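Local structure of angiotensin-converting enzyme (Anopheles gambiae, 6S1Y) at residues L35-Y40 with S50-A55; A55-A60 with Q102-L107; N419-A424 with F576-Q581. The protein is a zinc metallopeptidase of the angiotensin-converting enzyme family, which probably removes dipeptides from the C-terminal ends of peptide substrates. One frame throughout, in Å; residues are numbered along the deposited sequence.

Interaction 1: L35-Y40 with S50-A55; sequences LAAWEY and SKKTKA
The Y40 ring receives the lysine chain of K52 at a slant, with K52 CD 3.7 Å from Y40 CD2. The other flat group, W38, turns to the far side of its helix. E39 OE1 lies in plane at its edge, W331 and F333 meet it edge-to-face, and R340 makes a cation-pi contact. The motif is an antiparallel helical hairpin: helix 12-42 and helix 46-70 pack with their short segments at 160°, axes 8.1 Å apart. The small side chains of A36 and A55 are consistent with so close a pairing. CA atoms of A36 and K52 are nearest in register, at 4.8 Å. K52 CG stands anti to its own backbone N (chi1 165°) and the chain beyond is extended. This lays the methylenes along A37, where K52 CE is 4.1 Å from A37 CB, and on to Y40. A water that donates to A37 O lies unusually close to K52 NZ, so a solvent bridge is possible but doubtful. These helices probably belong to the N-terminal lid known in this family, and the K52 side chain is about 9 Å from the bound glutamyl ligand. At the A55 end, the methyl CB of A36 meets A55 CB at 3.8 Å.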
ATOM      1  N   LEU A  35     -17.492  -3.256  12.604  1.00 53.34           N
ATOM      2  CA  LEU A  35     -17.160  -3.429  14.009  1.00 55.06           C
ATOM      3  C   LEU A  35     -16.765  -4.870  14.308  1.00 54.49           C
ATOM      4  O   LEU A  35     -15.773  -5.120  15.006  1.00 53.33           O
ATOM      5  CB  LEU A  35     -18.348  -2.999  14.862  1.00 55.53           C
ATOM      6  CG  LEU A  35     -18.044  -2.369  16.216  1.00 60.16           C
ATOM      7  CD1 LEU A  35     -19.362  -1.866  16.811  1.00 60.87           C
ATOM      8  CD2 LEU A  35     -17.352  -3.353  17.138  1.00 66.03           C
ATOM      9  N   ALA A  36     -17.525  -5.832  13.785  1.00 52.63           N
ATOM     10  CA  ALA A  36     -17.193  -7.229  14.016  1.00 52.72           C
ATOM     11  C   ALA A  36     -15.866  -7.593  13.363  1.00 51.95           C
ATOM     12  O   ALA A  36     -15.105  -8.400  13.916  1.00 50.40           O
ATOM     13  CB  ALA A  36     -18.325  -8.120  13.505  1.00 53.98           C
ATOM     14  N   ALA A  37     -15.564  -7.000  12.200  1.00 51.57           N
ATOM     15  CA  ALA A  37     -14.281  -7.258  11.545  1.00 52.72           C
ATOM     16  C   ALA A  37     -13.125  -6.707  12.369  1.00 50.60           C
ATOM     17  O   ALA A  37     -12.077  -7.349  12.495  1.00 48.91           O
ATOM     18  CB  ALA A  37     -14.289  -6.657  10.139  1.00 50.72           C
ATOM     19  N   TRP A  38     -13.306  -5.535  12.968  1.00 50.64           N
ATOM     20  CA  TRP A  38     -12.282  -5.001  13.859  1.00 51.05           C
ATOM     21  C   TRP A  38     -11.990  -5.951  15.015  1.00 51.63           C
ATOM     22  O   TRP A  38     -10.824  -6.167  15.375  1.00 49.58           O
ATOM     23  CB  TRP A  38     -12.723  -3.645  14.387  1.00 49.47           C
ATOM     24  CG  TRP A  38     -11.883  -3.133  15.486  1.00 51.58           C
ATOM     25  CD1 TRP A  38     -12.076  -3.331  16.826  1.00 51.81           C
ATOM     26  CD2 TRP A  38     -10.711  -2.313  15.366  1.00 50.75           C
ATOM     27  NE1 TRP A  38     -11.096  -2.683  17.542  1.00 51.79           N
ATOM     28  CE2 TRP A  38     -10.248  -2.049  16.674  1.00 49.82           C
ATOM     29  CE3 TRP A  38     -10.015  -1.766  14.278  1.00 49.18           C
ATOM     30  CZ2 TRP A  38      -9.112  -1.274  16.927  1.00 48.04           C
ATOM     31  CZ3 TRP A  38      -8.883  -0.984  14.533  1.00 47.71           C
ATOM     32  CH2 TRP A  38      -8.443  -0.756  15.845  1.00 47.18           C
ATOM     33  N   GLU A  39     -13.033  -6.509  15.632  1.00 52.56           N
ATOM     34  CA  GLU A  39     -12.816  -7.365  16.792  1.00 53.26           C
ATOM     35  C   GLU A  39     -12.014  -8.604  16.406  1.00 50.99           C
ATOM     36  O   GLU A  39     -11.097  -9.020  17.126  1.00 50.09           O
ATOM     37  CB  GLU A  39     -14.157  -7.752  17.411  1.00 56.81           C
ATOM     38  CG  GLU A  39     -14.801  -6.625  18.221  1.00 63.66           C
ATOM     39  CD  GLU A  39     -13.958  -6.224  19.424  1.00 69.93           C
ATOM     40  OE1 GLU A  39     -13.723  -5.009  19.623  1.00 68.09           O
ATOM     41  OE2 GLU A  39     -13.512  -7.134  20.159  1.00 75.26           O
ATOM     42  N   TYR A  40     -12.331  -9.202  15.264  1.00 49.64           N
ATOM     43  CA  TYR A  40     -11.518 -10.300  14.779  1.00 49.31           C
ATOM     44  C   TYR A  40     -10.106  -9.817  14.465  1.00 48.84           C
ATOM     45  O   TYR A  40      -9.115 -10.409  14.923  1.00 47.87           O
ATOM     46  CB  TYR A  40     -12.195 -10.927  13.563  1.00 49.86           C
ATOM     47  CG  TYR A  40     -11.456 -12.106  13.010  1.00 50.98           C
ATOM     48  CD1 TYR A  40     -11.283 -13.257  13.771  1.00 49.39           C
ATOM     49  CD2 TYR A  40     -10.925 -12.076  11.723  1.00 50.92           C
ATOM     50  CE1 TYR A  40     -10.595 -14.339  13.270  1.00 50.13           C
ATOM     51  CE2 TYR A  40     -10.251 -13.159  11.213  1.00 50.64           C
ATOM     52  CZ  TYR A  40     -10.091 -14.290  11.989  1.00 50.92           C
ATOM     53  OH  TYR A  40      -9.406 -15.369  11.489  1.00 54.22           O
ATOM     54  N   SER A  50     -16.526 -16.219  13.618  1.00 51.99           N
ATOM     55  CA  SER A  50     -17.933 -16.508  13.340  1.00 53.53           C
ATOM     56  C   SER A  50     -18.787 -15.248  13.407  1.00 51.52           C
ATOM     57  O   SER A  50     -19.692 -15.058  12.592  1.00 50.87           O
ATOM     58  CB  SER A  50     -18.473 -17.537  14.327  1.00 53.72           C
ATOM     59  OG  SER A  50     -17.673 -18.699  14.291  1.00 57.98           O
ATOM     60  N   LYS A  51     -18.517 -14.379  14.378  1.00 52.46           N
ATOM     61  CA  LYS A  51     -19.254 -13.125  14.449  1.00 53.25           C
ATOM     62  C   LYS A  51     -18.917 -12.216  13.274  1.00 53.49           C
ATOM     63  O   LYS A  51     -19.795 -11.513  12.753  1.00 52.62           O
ATOM     64  CB  LYS A  51     -18.967 -12.429  15.775  1.00 54.46           C
ATOM     65  CG  LYS A  51     -19.982 -12.761  16.852  1.00 57.86           C
ATOM     66  CD  LYS A  51     -19.601 -12.171  18.206  1.00 63.09           C
ATOM     67  CE  LYS A  51     -18.587 -11.019  18.113  1.00 67.95           C
ATOM     68  NZ  LYS A  51     -18.402 -10.322  19.436  1.00 73.35           N
ATOM     69  N   LYS A  52     -17.660 -12.220  12.829  1.00 51.64           N
ATOM     70  CA  LYS A  52     -17.312 -11.407  11.671  1.00 52.84           C
ATOM     71  C   LYS A  52     -18.081 -11.860  10.437  1.00 52.23           C
ATOM     72  O   LYS A  52     -18.619 -11.034   9.689  1.00 52.01           O
ATOM     73  CB  LYS A  52     -15.806 -11.463  11.406  1.00 53.90           C
ATOM     74  CG  LYS A  52     -15.420 -10.956  10.014  1.00 53.70           C
ATOM     75  CD  LYS A  52     -13.907 -10.938   9.819  1.00 54.90           C
ATOM     76  CE  LYS A  52     -13.533 -10.341   8.473  1.00 52.98           C
ATOM     77  NZ  LYS A  52     -12.110  -9.894   8.469  1.00 57.86           N
ATOM     78  N   THR A  53     -18.142 -13.172  10.193  1.00 51.79           N
ATOM     79  CA  THR A  53     -18.829 -13.600   8.982  1.00 52.38           C
ATOM     80  C   THR A  53     -20.342 -13.516   9.138  1.00 52.35           C
ATOM     81  O   THR A  53     -21.040 -13.187   8.173  1.00 53.08           O
ATOM     82  CB  THR A  53     -18.394 -15.009   8.570  1.00 54.23           C
ATOM     83  OG1 THR A  53     -18.948 -15.978   9.451  1.00 58.63           O
ATOM     84  CG2 THR A  53     -16.879 -15.154   8.597  1.00 51.85           C
ATOM     85  N   LYS A  54     -20.872 -13.769  10.338  1.00 54.01           N
ATOM     86  CA  LYS A  54     -22.296 -13.533  10.571  1.00 54.50           C
ATOM     87  C   LYS A  54     -22.674 -12.086  10.250  1.00 55.34           C
ATOM     88  O   LYS A  54     -23.628 -11.825   9.508  1.00 55.48           O
ATOM     89  CB  LYS A  54     -22.666 -13.868  12.016  1.00 56.56           C
ATOM     90  CG  LYS A  54     -24.192 -13.878  12.247  1.00 61.25           C
ATOM     91  CD  LYS A  54     -24.598 -13.358  13.625  1.00 70.78           C
ATOM     92  CE  LYS A  54     -25.972 -12.645  13.581  1.00 70.07           C
ATOM     93  NZ  LYS A  54     -27.014 -13.450  12.845  1.00 68.59           N
ATOM     94  N   ALA A  55     -21.942 -11.122  10.814  1.00 54.90           N
ATOM     95  CA  ALA A  55     -22.266  -9.721  10.558  1.00 54.33           C
ATOM     96  C   ALA A  55     -22.075  -9.378   9.087  1.00 56.59           C
ATOM     97  O   ALA A  55     -22.814  -8.551   8.534  1.00 57.29           O
ATOM     98  CB  ALA A  55     -21.405  -8.818  11.434  1.00 55.99           C
TER
HETATM   99  O   HOH W   1     -10.736  -8.648  10.123  1.00 48.17           O

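Interaction 2: A55-A60 with Q102-L107; sequences AAADFA and QFKELL
F103 points its ring from helix 100-119 at a row of alanine methyls on helix 46-70. A60 and A56 meet this ring in different ways. A60 CB sits over the centre of one face, 3.9 Å from the ring centroid and 12° off the normal, a CH-pi contact. A56 CB lies instead in the ring plane, at the edge, 3.9 Å from F103 CE2. The A56 carbonyl approaches obliquely, with A56 O 3.7 Å from F103 CE2. That oxygen is already used in its own helix, where it accepts the bond from A60 N. F103 CG is anti to the backbone N (chi1 -180°), and this carries the ring out across the gap.

L107 comes in one turn further along. Its CD1 presses on A56 CB at 3.5 Å, tighter than usual for two carbons. K104 lies on the outer side of the contact. Its chain bends at the third torsion, and CE passes 3.9 Å from A57 CB, so only the aliphatic part of the lysine touches.

The short helix segments run at 138° to each other, with axes 10.3 Å apart. The large ring fills the distance that the small alanines leave. Around the pair, Y95 touches F103 and A96 touches A60, both from the loop before helix 100-119. A55 and F59 face helix 12-42. Helix 46-70 is therefore covered on two flanks in this all-helical part of the fold.

Cohesion here rests on carbon contacts and one CH-pi contact. Shape, more than directed bonding, probably sets how these helices fit.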
ATOM      1  N   ALA A  55     -21.942 -11.122  10.814  1.00 54.90           N
ATOM      2  CA  ALA A  55     -22.266  -9.721  10.558  1.00 54.33           C
ATOM      3  C   ALA A  55     -22.075  -9.378   9.087  1.00 56.59           C
ATOM      4  O   ALA A  55     -22.814  -8.551   8.534  1.00 57.29           O
ATOM      5  CB  ALA A  55     -21.405  -8.818  11.434  1.00 55.99           C
ATOM      6  N   ALA A  56     -21.102 -10.017   8.431  1.00 55.24           N
ATOM      7  CA  ALA A  56     -20.949  -9.828   6.994  1.00 57.48           C
ATOM      8  C   ALA A  56     -22.113 -10.456   6.234  1.00 54.80           C
ATOM      9  O   ALA A  56     -22.627  -9.864   5.277  1.00 53.19           O
ATOM     10  CB  ALA A  56     -19.616 -10.413   6.522  1.00 53.83           C
ATOM     11  N   ALA A  57     -22.547 -11.649   6.648  1.00 55.54           N
ATOM     12  CA  ALA A  57     -23.708 -12.264   6.011  1.00 57.12           C
ATOM     13  C   ALA A  57     -24.938 -11.380   6.164  1.00 56.92           C
ATOM     14  O   ALA A  57     -25.687 -11.175   5.202  1.00 58.39           O
ATOM     15  CB  ALA A  57     -23.958 -13.651   6.602  1.00 58.00           C
ATOM     16  N   ASP A  58     -25.141 -10.825   7.366  1.00 58.69           N
ATOM     17  CA  ASP A  58     -26.253  -9.906   7.606  1.00 59.91           C
ATOM     18  C   ASP A  58     -26.202  -8.727   6.648  1.00 59.43           C
ATOM     19  O   ASP A  58     -27.216  -8.352   6.048  1.00 60.01           O
ATOM     20  CB  ASP A  58     -26.222  -9.392   9.047  1.00 58.86           C
ATOM     21  CG  ASP A  58     -26.502 -10.477  10.057  1.00 63.44           C
ATOM     22  OD1 ASP A  58     -26.883 -11.592   9.632  1.00 62.74           O
ATOM     23  OD2 ASP A  58     -26.337 -10.213  11.275  1.00 68.19           O
ATOM     24  N   PHE A  59     -25.026  -8.112   6.512  1.00 58.93           N
ATOM     25  CA  PHE A  59     -24.909  -6.983   5.604  1.00 59.47           C
ATOM     26  C   PHE A  59     -25.184  -7.416   4.173  1.00 58.52           C
ATOM     27  O   PHE A  59     -25.798  -6.678   3.398  1.00 58.39           O
ATOM     28  CB  PHE A  59     -23.526  -6.351   5.713  1.00 59.13           C
ATOM     29  CG  PHE A  59     -23.273  -5.312   4.669  1.00 60.84           C
ATOM     30  CD1 PHE A  59     -23.797  -4.044   4.799  1.00 61.15           C
ATOM     31  CD2 PHE A  59     -22.531  -5.612   3.544  1.00 63.39           C
ATOM     32  CE1 PHE A  59     -23.573  -3.086   3.832  1.00 62.64           C
ATOM     33  CE2 PHE A  59     -22.309  -4.663   2.573  1.00 63.21           C
ATOM     34  CZ  PHE A  59     -22.826  -3.397   2.721  1.00 63.24           C
ATOM     35  N   ALA A  60     -24.738  -8.622   3.812  1.00 57.20           N
ATOM     36  CA  ALA A  60     -24.944  -9.123   2.459  1.00 59.72           C
ATOM     37  C   ALA A  60     -26.430  -9.194   2.126  1.00 59.38           C
ATOM     38  O   ALA A  60     -26.847  -8.791   1.035  1.00 58.10           O
ATOM     39  CB  ALA A  60     -24.289 -10.503   2.305  1.00 56.33           C
ATOM     40  N   GLN A 102     -22.434 -19.558  -0.578  1.00 61.18           N
ATOM     41  CA  GLN A 102     -21.189 -19.316  -1.300  1.00 60.98           C
ATOM     42  C   GLN A 102     -20.490 -18.058  -0.791  1.00 57.73           C
ATOM     43  O   GLN A 102     -19.256 -17.991  -0.798  1.00 56.05           O
ATOM     44  CB  GLN A 102     -21.463 -19.211  -2.802  1.00 60.37           C
ATOM     45  CG  GLN A 102     -21.831 -20.531  -3.494  1.00 59.94           C
ATOM     46  CD  GLN A 102     -21.972 -20.366  -5.016  1.00 60.86           C
ATOM     47  OE1 GLN A 102     -22.933 -19.771  -5.497  1.00 62.67           O
ATOM     48  NE2 GLN A 102     -20.995 -20.875  -5.770  1.00 59.72           N
ATOM     49  N   PHE A 103     -21.259 -17.057  -0.356  1.00 57.55           N
ATOM     50  CA  PHE A 103     -20.674 -15.880   0.282  1.00 56.37           C
ATOM     51  C   PHE A 103     -19.853 -16.276   1.505  1.00 55.96           C
ATOM     52  O   PHE A 103     -18.676 -15.918   1.626  1.00 53.26           O
ATOM     53  CB  PHE A 103     -21.790 -14.904   0.656  1.00 55.52           C
ATOM     54  CG  PHE A 103     -21.313 -13.633   1.320  1.00 53.23           C
ATOM     55  CD1 PHE A 103     -21.004 -12.519   0.568  1.00 51.29           C
ATOM     56  CD2 PHE A 103     -21.206 -13.554   2.699  1.00 54.81           C
ATOM     57  CE1 PHE A 103     -20.571 -11.348   1.162  1.00 53.43           C
ATOM     58  CE2 PHE A 103     -20.780 -12.370   3.315  1.00 56.02           C
ATOM     59  CZ  PHE A 103     -20.463 -11.266   2.544  1.00 53.99           C
ATOM     60  N   LYS A 104     -20.446 -17.037   2.419  1.00 56.74           N
ATOM     61  CA  LYS A 104     -19.706 -17.411   3.614  1.00 58.17           C
ATOM     62  C   LYS A 104     -18.571 -18.368   3.282  1.00 55.36           C
ATOM     63  O   LYS A 104     -17.574 -18.428   4.015  1.00 53.45           O
ATOM     64  CB  LYS A 104     -20.650 -18.019   4.651  1.00 58.98           C
ATOM     65  CG  LYS A 104     -21.811 -17.103   5.003  1.00 62.34           C
ATOM     66  CD  LYS A 104     -22.508 -17.559   6.281  1.00 67.39           C
ATOM     67  CE  LYS A 104     -24.030 -17.519   6.159  1.00 69.02           C
ATOM     68  NZ  LYS A 104     -24.633 -18.580   7.019  1.00 75.92           N
ATOM     69  N   GLU A 105     -18.696 -19.121   2.194  1.00 54.46           N
ATOM     70  CA  GLU A 105     -17.603 -20.006   1.803  1.00 55.05           C
ATOM     71  C   GLU A 105     -16.416 -19.182   1.303  1.00 54.32           C
ATOM     72  O   GLU A 105     -15.259 -19.499   1.591  1.00 53.66           O
ATOM     73  CB  GLU A 105     -18.087 -20.990   0.739  1.00 55.75           C
ATOM     74  CG  GLU A 105     -17.188 -22.200   0.552  1.00 58.39           C
ATOM     75  CD  GLU A 105     -17.662 -23.143  -0.549  1.00 64.56           C
ATOM     76  OE1 GLU A 105     -18.433 -22.718  -1.450  1.00 62.96           O
ATOM     77  OE2 GLU A 105     -17.239 -24.317  -0.513  1.00 68.04           O
ATOM     78  N   LEU A 106     -16.693 -18.088   0.597  1.00 51.66           N
ATOM     79  CA  LEU A 106     -15.640 -17.213   0.110  1.00 51.27           C
ATOM     80  C   LEU A 106     -14.938 -16.495   1.259  1.00 52.76           C
ATOM     81  O   LEU A 106     -13.704 -16.527   1.359  1.00 50.17           O
ATOM     82  CB  LEU A 106     -16.236 -16.218  -0.882  1.00 50.23           C
ATOM     83  CG  LEU A 106     -15.348 -15.077  -1.344  1.00 48.75           C
ATOM     84  CD1 LEU A 106     -14.052 -15.588  -1.963  1.00 48.56           C
ATOM     85  CD2 LEU A 106     -16.107 -14.216  -2.327  1.00 47.92           C
ATOM     86  N   LEU A 107     -15.698 -15.847   2.147  1.00 53.31           N
ATOM     87  CA  LEU A 107     -15.056 -15.161   3.266  1.00 53.06           C
ATOM     88  C   LEU A 107     -14.252 -16.143   4.107  1.00 49.32           C
ATOM     89  O   LEU A 107     -13.179 -15.804   4.606  1.00 49.94           O
ATOM     90  CB  LEU A 107     -16.090 -14.431   4.127  1.00 52.56           C
ATOM     91  CG  LEU A 107     -16.686 -13.138   3.550  1.00 57.57           C
ATOM     92  CD1 LEU A 107     -17.411 -12.384   4.666  1.00 55.59           C
ATOM     93  CD2 LEU A 107     -15.653 -12.226   2.903  1.00 58.76           C
TER

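Interaction 3: N419-A424 with F576-Q581; sequences NQFYRA and FDPLYQ
Y422 meets L579 near its backbone, while its OH is hydrogen-bonded to T264 OG1. On the same helix, N419 ND2 is gripped twice, by the carbonyls of F267 and K271, and N419 OD1 bonds T265 OG1. These bonds fix one side of helix 414-429 to the segment around 264-271. Its other side takes the start of helix 577-590.

There F421 is the main side chain. Its CG is anti to the carbonyl carbon (chi1 -59°), and the ring crosses P578 at about a right angle. P578 CB lies 3.6 Å from F421 CE2. Nearer the backbone, F421 CB and L579 CB meet at 3.9 Å. L579 then spreads its two methyls over the backbone of the facing helix. CD1 is 4.0 Å from Y422 CA, and CD2 is 3.5 Å from F421 O.

F576 stands at the N-cap position of helix 577-590, where the chain leaves helix 570-575. Its ring turns an edge to helix 414-429, with CE1 3.7 Å from A424 C and 4.0 Å from A424 CB. The short segments cross at 103°, with axes 9.3 Å apart, so within these segments the touching residues span about one turn of each.

Within the second helix, Q581 NE2 donates to D577 OD1 at 3.1 Å. It meets the syn side of the carboxylate, 30° out of plane.

Across the interface, carbon meets carbon or backbone. The directed polar bonds lie elsewhere: those of Y422 and N419 tie helix 414-429 to 264-271, and Q581-D577 is internal to helix 577-590. The crossing itself is probably held by apolar burial and ring shape.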
ATOM      1  N   ASN A 419      23.284  11.069  -1.747  1.00 36.96           N
ATOM      2  CA  ASN A 419      22.831  10.145  -0.711  1.00 39.34           C
ATOM      3  C   ASN A 419      21.330  10.286  -0.471  1.00 39.65           C
ATOM      4  O   ASN A 419      20.625   9.288  -0.256  1.00 39.98           O
ATOM      5  CB  ASN A 419      23.548  10.370   0.622  1.00 37.95           C
ATOM      6  CG  ASN A 419      24.955   9.816   0.648  1.00 39.19           C
ATOM      7  OD1 ASN A 419      25.318   8.965  -0.168  1.00 37.68           O
ATOM      8  ND2 ASN A 419      25.763  10.290   1.596  1.00 38.39           N
ATOM      9  N   GLN A 420      20.835  11.525  -0.488  1.00 39.89           N
ATOM     10  CA  GLN A 420      19.417  11.791  -0.277  1.00 41.12           C
ATOM     11  C   GLN A 420      18.575  11.271  -1.433  1.00 40.43           C
ATOM     12  O   GLN A 420      17.604  10.532  -1.222  1.00 41.84           O
ATOM     13  CB  GLN A 420      19.213  13.301  -0.094  1.00 44.82           C
ATOM     14  CG  GLN A 420      17.758  13.741   0.038  1.00 47.26           C
ATOM     15  CD  GLN A 420      17.580  15.247  -0.127  1.00 52.85           C
ATOM     16  OE1 GLN A 420      18.548  16.023  -0.112  1.00 51.86           O
ATOM     17  NE2 GLN A 420      16.333  15.669  -0.294  1.00 55.74           N
ATOM     18  N   PHE A 421      18.930  11.645  -2.666  1.00 39.39           N
ATOM     19  CA  PHE A 421      18.205  11.144  -3.837  1.00 39.18           C
ATOM     20  C   PHE A 421      18.232   9.617  -3.888  1.00 37.93           C
ATOM     21  O   PHE A 421      17.248   8.967  -4.272  1.00 37.05           O
ATOM     22  CB  PHE A 421      18.822  11.702  -5.130  1.00 40.18           C
ATOM     23  CG  PHE A 421      18.841  13.208  -5.229  1.00 41.77           C
ATOM     24  CD1 PHE A 421      17.942  13.999  -4.519  1.00 46.65           C
ATOM     25  CD2 PHE A 421      19.776  13.836  -6.037  1.00 44.05           C
ATOM     26  CE1 PHE A 421      17.988  15.415  -4.611  1.00 48.28           C
ATOM     27  CE2 PHE A 421      19.829  15.239  -6.148  1.00 45.66           C
ATOM     28  CZ  PHE A 421      18.931  16.026  -5.441  1.00 47.17           C
ATOM     29  N   TYR A 422      19.377   9.029  -3.546  1.00 38.46           N
ATOM     30  CA  TYR A 422      19.517   7.580  -3.570  1.00 37.67           C
ATOM     31  C   TYR A 422      18.557   6.930  -2.592  1.00 35.90           C
ATOM     32  O   TYR A 422      17.781   6.043  -2.963  1.00 35.55           O
ATOM     33  CB  TYR A 422      20.954   7.205  -3.237  1.00 36.44           C
ATOM     34  CG  TYR A 422      21.214   5.739  -3.227  1.00 36.62           C
ATOM     35  CD1 TYR A 422      21.271   5.014  -4.435  1.00 37.33           C
ATOM     36  CD2 TYR A 422      21.400   5.048  -2.029  1.00 35.09           C
ATOM     37  CE1 TYR A 422      21.510   3.648  -4.439  1.00 35.45           C
ATOM     38  CE2 TYR A 422      21.661   3.682  -2.023  1.00 35.61           C
ATOM     39  CZ  TYR A 422      21.706   2.988  -3.235  1.00 36.30           C
ATOM     40  OH  TYR A 422      21.946   1.643  -3.257  1.00 36.50           O
ATOM     41  N   ARG A 423      18.592   7.359  -1.334  1.00 38.15           N
ATOM     42  CA  ARG A 423      17.654   6.829  -0.362  1.00 37.93           C
ATOM     43  C   ARG A 423      16.227   6.906  -0.890  1.00 37.35           C
ATOM     44  O   ARG A 423      15.475   5.925  -0.818  1.00 34.98           O
ATOM     45  CB  ARG A 423      17.770   7.585   0.967  1.00 36.80           C
ATOM     46  CG  ARG A 423      16.678   7.157   1.974  1.00 39.37           C
ATOM     47  CD  ARG A 423      16.899   7.705   3.375  1.00 40.27           C
ATOM     48  NE  ARG A 423      17.955   6.963   4.054  1.00 42.51           N
ATOM     49  CZ  ARG A 423      17.767   5.803   4.681  1.00 41.80           C
ATOM     50  NH1 ARG A 423      16.560   5.261   4.743  1.00 39.01           N
ATOM     51  NH2 ARG A 423      18.795   5.194   5.258  1.00 43.70           N
ATOM     52  N   ALA A 424      15.829   8.071  -1.430  1.00 35.46           N
ATOM     53  CA  ALA A 424      14.463   8.172  -1.938  1.00 38.43           C
ATOM     54  C   ALA A 424      14.206   7.127  -3.035  1.00 38.34           C
ATOM     55  O   ALA A 424      13.152   6.487  -3.053  1.00 36.96           O
ATOM     56  CB  ALA A 424      14.180   9.588  -2.454  1.00 39.51           C
ATOM     57  N   PHE A 576      12.795  12.209  -9.644  1.00 42.82           N
ATOM     58  CA  PHE A 576      13.966  11.347  -9.724  1.00 43.28           C
ATOM     59  C   PHE A 576      14.875  11.654 -10.913  1.00 43.11           C
ATOM     60  O   PHE A 576      15.723  10.827 -11.249  1.00 42.59           O
ATOM     61  CB  PHE A 576      13.545   9.875  -9.800  1.00 40.23           C
ATOM     62  CG  PHE A 576      12.986   9.355  -8.527  1.00 39.68           C
ATOM     63  CD1 PHE A 576      13.786   9.213  -7.421  1.00 39.34           C
ATOM     64  CD2 PHE A 576      11.640   9.046  -8.421  1.00 41.84           C
ATOM     65  CE1 PHE A 576      13.258   8.762  -6.240  1.00 40.93           C
ATOM     66  CE2 PHE A 576      11.112   8.597  -7.229  1.00 40.16           C
ATOM     67  CZ  PHE A 576      11.910   8.454  -6.154  1.00 38.68           C
ATOM     68  N   ASP A 577      14.731  12.807 -11.564  1.00 43.71           N
ATOM     69  CA  ASP A 577      15.634  13.004 -12.696  1.00 42.95           C
ATOM     70  C   ASP A 577      17.072  13.231 -12.233  1.00 42.46           C
ATOM     71  O   ASP A 577      17.992  12.719 -12.872  1.00 43.45           O
ATOM     72  CB  ASP A 577      15.195  14.161 -13.595  1.00 42.88           C
ATOM     73  CG  ASP A 577      16.061  14.269 -14.857  1.00 47.82           C
ATOM     74  OD1 ASP A 577      15.948  13.404 -15.767  1.00 46.54           O
ATOM     75  OD2 ASP A 577      16.909  15.187 -14.900  1.00 51.62           O
ATOM     76  N   PRO A 578      17.327  14.000 -11.166  1.00 42.10           N
ATOM     77  CA  PRO A 578      18.731  14.165 -10.742  1.00 42.13           C
ATOM     78  C   PRO A 578      19.389  12.840 -10.371  1.00 42.83           C
ATOM     79  O   PRO A 578      20.570  12.616 -10.679  1.00 43.03           O
ATOM     80  CB  PRO A 578      18.632  15.127  -9.545  1.00 44.06           C
ATOM     81  CG  PRO A 578      17.327  15.874  -9.758  1.00 42.93           C
ATOM     82  CD  PRO A 578      16.401  14.858 -10.392  1.00 42.40           C
ATOM     83  N   LEU A 579      18.646  11.933  -9.738  1.00 40.42           N
ATOM     84  CA  LEU A 579      19.201  10.622  -9.442  1.00 41.22           C
ATOM     85  C   LEU A 579      19.473   9.851 -10.731  1.00 40.58           C
ATOM     86  O   LEU A 579      20.540   9.246 -10.891  1.00 39.26           O
ATOM     87  CB  LEU A 579      18.250   9.832  -8.541  1.00 39.98           C
ATOM     88  CG  LEU A 579      18.683   8.391  -8.234  1.00 39.87           C
ATOM     89  CD1 LEU A 579      19.983   8.419  -7.417  1.00 38.88           C
ATOM     90  CD2 LEU A 579      17.595   7.598  -7.496  1.00 38.44           C
ATOM     91  N   TYR A 580      18.512   9.872 -11.660  1.00 39.94           N
ATOM     92  CA  TYR A 580      18.669   9.180 -12.939  1.00 42.45           C
ATOM     93  C   TYR A 580      19.925   9.629 -13.668  1.00 42.03           C
ATOM     94  O   TYR A 580      20.652   8.790 -14.214  1.00 41.92           O
ATOM     95  CB  TYR A 580      17.444   9.436 -13.816  1.00 43.49           C
ATOM     96  CG  TYR A 580      17.450   8.757 -15.169  1.00 45.07           C
ATOM     97  CD1 TYR A 580      17.818   7.429 -15.303  1.00 43.95           C
ATOM     98  CD2 TYR A 580      17.032   9.438 -16.322  1.00 47.36           C
ATOM     99  CE1 TYR A 580      17.796   6.790 -16.547  1.00 44.04           C
ATOM    100  CE2 TYR A 580      17.001   8.797 -17.577  1.00 46.32           C
ATOM    101  CZ  TYR A 580      17.383   7.475 -17.680  1.00 45.25           C
ATOM    102  OH  TYR A 580      17.365   6.848 -18.919  1.00 49.10           O
ATOM    103  N   GLN A 581      20.183  10.945 -13.713  1.00 42.95           N
ATOM    104  CA  GLN A 581      21.363  11.443 -14.415  1.00 42.21           C
ATOM    105  C   GLN A 581      22.635  10.971 -13.725  1.00 40.21           C
ATOM    106  O   GLN A 581      23.612  10.614 -14.383  1.00 42.90           O
ATOM    107  CB  GLN A 581      21.351  12.965 -14.510  1.00 40.80           C
ATOM    108  CG  GLN A 581      20.150  13.555 -15.208  1.00 44.27           C
ATOM    109  CD  GLN A 581      19.963  13.027 -16.642  1.00 47.99           C
ATOM    110  OE1 GLN A 581      20.931  12.788 -17.372  1.00 48.74           O
ATOM    111  NE2 GLN A 581      18.712  12.838 -17.037  1.00 48.25           N
TER

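In the fold
From the N terminus, interaction 1 comes first. It closes the short turn between helix 12-42 and helix 46-70. Interaction 2 follows in series. It shares A55 with interaction 1 and continues along helix 46-70, closing a longer loop of 41 residues to helix 100-119. Helix 46-70 thus joins its two neighbours, and the two contact centres lie about 11 Å apart. Interaction 3 comes much later and closes a loop of 151 residues, bringing helix 577-590 near the C terminus back to helix 414-429. No loop nests in or crosses another. Interaction 3 lies on the opposite side of the chain's centre, about 45 Å from interaction 1 between centres.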